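Local coordinates for envelope glycoprotein (Bourbon virus, PDB 5ZKX) that probably drives fusion of the viral envelope with the host cell membrane, as a gp64-like class III fusion glycoprotein of which this is the postfusion trimer form, at residues N116-K121 against W141-T146. Numbering follows the deposited sequence.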
ATOM      1  N   ASN A 116     -16.982 -21.771 -36.467  1.00 30.62           N
ATOM      2  CA  ASN A 116     -15.579 -22.101 -36.258  1.00 30.67           C
ATOM      3  C   ASN A 116     -15.276 -21.988 -34.770  1.00 32.29           C
ATOM      4  O   ASN A 116     -15.424 -20.911 -34.182  1.00 36.16           O
ATOM      5  CB  ASN A 116     -14.666 -21.184 -37.070  1.00 27.49           C
ATOM      6  CG  ASN A 116     -14.840 -21.365 -38.565  1.00 27.54           C
ATOM      7  OD1 ASN A 116     -15.955 -21.533 -39.053  1.00 37.69           O
ATOM      8  ND2 ASN A 116     -13.736 -21.338 -39.297  1.00 28.50           N
ATOM      9  N   LYS A 117     -14.864 -23.096 -34.167  1.00 36.90           N
ATOM     10  CA  LYS A 117     -14.616 -23.167 -32.735  1.00 36.36           C
ATOM     11  C   LYS A 117     -13.132 -22.975 -32.462  1.00 34.55           C
ATOM     12  O   LYS A 117     -12.286 -23.573 -33.137  1.00 35.32           O
ATOM     13  CB  LYS A 117     -15.101 -24.504 -32.170  1.00 37.62           C
ATOM     14  CG  LYS A 117     -14.201 -25.131 -31.118  1.00 35.66           C
ATOM     15  CD  LYS A 117     -14.372 -26.639 -31.092  1.00 45.20           C
ATOM     16  CE  LYS A 117     -15.746 -27.028 -30.565  1.00 52.57           C
ATOM     17  NZ  LYS A 117     -15.906 -28.506 -30.476  1.00 51.33           N
ATOM     18  N   HIS A 118     -12.821 -22.130 -31.483  1.00 29.04           N
ATOM     19  CA  HIS A 118     -11.454 -21.913 -31.040  1.00 25.32           C
ATOM     20  C   HIS A 118     -11.404 -21.910 -29.520  1.00 27.21           C
ATOM     21  O   HIS A 118     -12.391 -21.593 -28.850  1.00 29.12           O
ATOM     22  CB  HIS A 118     -10.880 -20.583 -31.552  1.00 29.66           C
ATOM     23  CG  HIS A 118     -11.340 -20.207 -32.925  1.00 27.49           C
ATOM     24  ND1 HIS A 118     -10.660 -20.576 -34.065  1.00 26.66           N
ATOM     25  CD2 HIS A 118     -12.402 -19.476 -33.340  1.00 27.13           C
ATOM     26  CE1 HIS A 118     -11.288 -20.097 -35.124  1.00 31.21           C
ATOM     27  NE2 HIS A 118     -12.348 -19.425 -34.711  1.00 29.79           N
ATOM     28  N   ARG A 119     -10.241 -22.272 -28.983  1.00 29.50           N
ATOM     29  CA  ARG A 119      -9.972 -21.993 -27.578  1.00 33.88           C
ATOM     30  C   ARG A 119      -9.544 -20.544 -27.388  1.00 35.56           C
ATOM     31  O   ARG A 119      -9.998 -19.873 -26.454  1.00 39.82           O
ATOM     32  CB  ARG A 119      -8.906 -22.947 -27.048  1.00 35.01           C
ATOM     33  CG  ARG A 119      -9.420 -24.347 -26.781  1.00 41.27           C
ATOM     34  CD  ARG A 119      -8.340 -25.215 -26.161  1.00 39.54           C
ATOM     35  NE  ARG A 119      -7.750 -24.586 -24.985  1.00 43.10           N
ATOM     36  CZ  ARG A 119      -6.798 -25.139 -24.244  1.00 43.03           C
ATOM     37  NH1 ARG A 119      -6.327 -26.337 -24.560  1.00 43.58           N
ATOM     38  NH2 ARG A 119      -6.317 -24.498 -23.187  1.00 42.06           N
ATOM     39  N   ALA A 120      -8.678 -20.051 -28.272  1.00 28.02           N
ATOM     40  CA  ALA A 120      -8.316 -18.643 -28.333  1.00 25.87           C
ATOM     41  C   ALA A 120      -7.915 -18.333 -29.767  1.00 24.92           C
ATOM     42  O   ALA A 120      -7.306 -19.170 -30.437  1.00 27.26           O
ATOM     43  CB  ALA A 120      -7.180 -18.302 -27.365  1.00 25.43           C
ATOM     44  N   LYS A 121      -8.263 -17.136 -30.235  1.00 19.42           N
ATOM     45  CA  LYS A 121      -8.093 -16.797 -31.645  1.00 19.59           C
ATOM     46  C   LYS A 121      -7.869 -15.301 -31.783  1.00 20.25           C
ATOM     47  O   LYS A 121      -8.718 -14.509 -31.367  1.00 19.29           O
ATOM     48  CB  LYS A 121      -9.318 -17.231 -32.453  1.00 24.39           C
ATOM     49  CG  LYS A 121      -9.309 -16.787 -33.906  1.00 22.24           C
ATOM     50  CD  LYS A 121      -8.213 -17.487 -34.691  1.00 20.13           C
ATOM     51  CE  LYS A 121      -8.229 -17.058 -36.145  1.00 22.09           C
ATOM     52  NZ  LYS A 121      -8.037 -15.588 -36.284  1.00 22.71           N
ATOM     53  N   TRP A 141     -10.904 -13.378 -37.860  1.00 26.64           N
ATOM     54  CA  TRP A 141     -11.728 -13.316 -36.660  1.00 26.63           C
ATOM     55  C   TRP A 141     -10.873 -13.361 -35.400  1.00 23.22           C
ATOM     56  O   TRP A 141      -9.756 -13.885 -35.397  1.00 22.26           O
ATOM     57  CB  TRP A 141     -12.735 -14.471 -36.623  1.00 24.94           C
ATOM     58  CG  TRP A 141     -13.821 -14.353 -37.637  1.00 26.48           C
ATOM     59  CD1 TRP A 141     -13.749 -14.687 -38.957  1.00 24.75           C
ATOM     60  CD2 TRP A 141     -15.149 -13.863 -37.417  1.00 24.71           C
ATOM     61  NE1 TRP A 141     -14.949 -14.434 -39.574  1.00 25.61           N
ATOM     62  CE2 TRP A 141     -15.826 -13.928 -38.651  1.00 24.30           C
ATOM     63  CE3 TRP A 141     -15.831 -13.375 -36.298  1.00 24.89           C
ATOM     64  CZ2 TRP A 141     -17.151 -13.525 -38.795  1.00 25.14           C
ATOM     65  CZ3 TRP A 141     -17.147 -12.975 -36.444  1.00 24.92           C
ATOM     66  CH2 TRP A 141     -17.793 -13.053 -37.683  1.00 25.83           C
ATOM     67  N   ARG A 142     -11.421 -12.797 -34.325  1.00 24.01           N
ATOM     68  CA  ARG A 142     -10.831 -12.877 -32.999  1.00 21.81           C
ATOM     69  C   ARG A 142     -11.935 -13.190 -32.000  1.00 22.56           C
ATOM     70  O   ARG A 142     -13.086 -12.787 -32.182  1.00 25.17           O
ATOM     71  CB  ARG A 142     -10.108 -11.577 -32.609  1.00 20.40           C
ATOM     72  CG  ARG A 142     -11.035 -10.446 -32.170  1.00 19.98           C
ATOM     73  CD  ARG A 142     -10.290  -9.128 -32.032  1.00 19.34           C
ATOM     74  NE  ARG A 142      -9.087  -9.250 -31.211  1.00 22.44           N
ATOM     75  CZ  ARG A 142      -8.982  -8.790 -29.968  1.00 20.20           C
ATOM     76  NH1 ARG A 142     -10.007  -8.173 -29.396  1.00 20.30           N
ATOM     77  NH2 ARG A 142      -7.852  -8.947 -29.297  1.00 23.29           N
ATOM     78  N   CYS A 143     -11.583 -13.932 -30.953  1.00 31.85           N
ATOM     79  CA  CYS A 143     -12.548 -14.250 -29.910  1.00 30.22           C
ATOM     80  C   CYS A 143     -11.814 -14.730 -28.668  1.00 28.86           C
ATOM     81  O   CYS A 143     -10.685 -15.222 -28.736  1.00 26.70           O
ATOM     82  CB  CYS A 143     -13.560 -15.304 -30.372  1.00 29.34           C
ATOM     83  SG  CYS A 143     -12.874 -16.947 -30.655  1.00 32.53           S
ATOM     84  N   GLY A 144     -12.482 -14.584 -27.532  1.00 24.15           N
ATOM     85  CA  GLY A 144     -11.945 -15.054 -26.271  1.00 22.57           C
ATOM     86  C   GLY A 144     -13.046 -15.150 -25.245  1.00 23.87           C
ATOM     87  O   GLY A 144     -14.113 -14.545 -25.392  1.00 22.04           O
ATOM     88  N   VAL A 145     -12.778 -15.927 -24.195  1.00 30.77           N
ATOM     89  CA  VAL A 145     -13.743 -16.152 -23.126  1.00 30.03           C
ATOM     90  C   VAL A 145     -12.979 -16.452 -21.843  1.00 33.42           C
ATOM     91  O   VAL A 145     -11.846 -16.943 -21.875  1.00 28.72           O
ATOM     92  CB  VAL A 145     -14.728 -17.293 -23.482  1.00 32.18           C
ATOM     93  CG1 VAL A 145     -14.047 -18.652 -23.376  1.00 29.62           C
ATOM     94  CG2 VAL A 145     -15.977 -17.232 -22.605  1.00 27.04           C
ATOM     95  N   THR A 146     -13.598 -16.133 -20.705  1.00 34.41           N
ATOM     96  CA  THR A 146     -13.011 -16.451 -19.412  1.00 33.23           C
ATOM     97  C   THR A 146     -14.107 -16.583 -18.362  1.00 32.25           C
ATOM     98  O   THR A 146     -15.135 -15.900 -18.421  1.00 30.72           O
ATOM     99  CB  THR A 146     -11.973 -15.401 -18.982  1.00 30.32           C
ATOM    100  OG1 THR A 146     -11.159 -15.937 -17.933  1.00 37.08           O
ATOM    101  CG2 THR A 146     -12.641 -14.120 -18.497  1.00 34.75           C
TER
HETATM  102  O   HOH W   1     -10.370 -17.377 -24.880  1.00 20.16           O
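A single antiparallel beta bridge, a hydrogen-bonded pair of K121 with C143, joins the chain just past strand 116-118 to the long strand 134-148. The stronger of its two bonds runs from C143 N to K121 O at 3.0 Å, with an N-H...O angle of 158°; the return bond from K121 N to C143 O is weak, at 3.4 Å. R142 CA adds a CA-H...O contact to the same K121 O, so that this carbonyl serves two donors. Two residues further along each chain, at R119 and V145, a water takes the place of a direct bond, donating to R119 O and accepting from V145 N at 2.9 Å. The K121 side chain runs alongside strand 134-148 toward W141: CG stands anti to the backbone N (chi1 174°), and bends at chi2 and chi4 curl the chain round W141 O. NZ thus reaches W141 O at 2.6 Å, lying in the carbonyl plane with a C=O...N angle of 152°; E96 is a more distant, weak ionic partner. Strand 134-148 belongs to an antiparallel sheet in which its other edge pairs with strand 44-58, R142 bonding to A50 and G144 to Y48, whereas strand 116-118 forms a separate two-stranded sheet with 91-93. The C143-C91 disulfide ties these two sheets covalently. Its sulfur, C143 SG, sits obliquely by the H118 ring, 3.7 Å from CD2, while K121 CB lies 3.6 Å above one face of that imidazole, offset toward the rim. A hydrogen bond between H118 NE2 and T93 OG1 helps fix the ring's rotation.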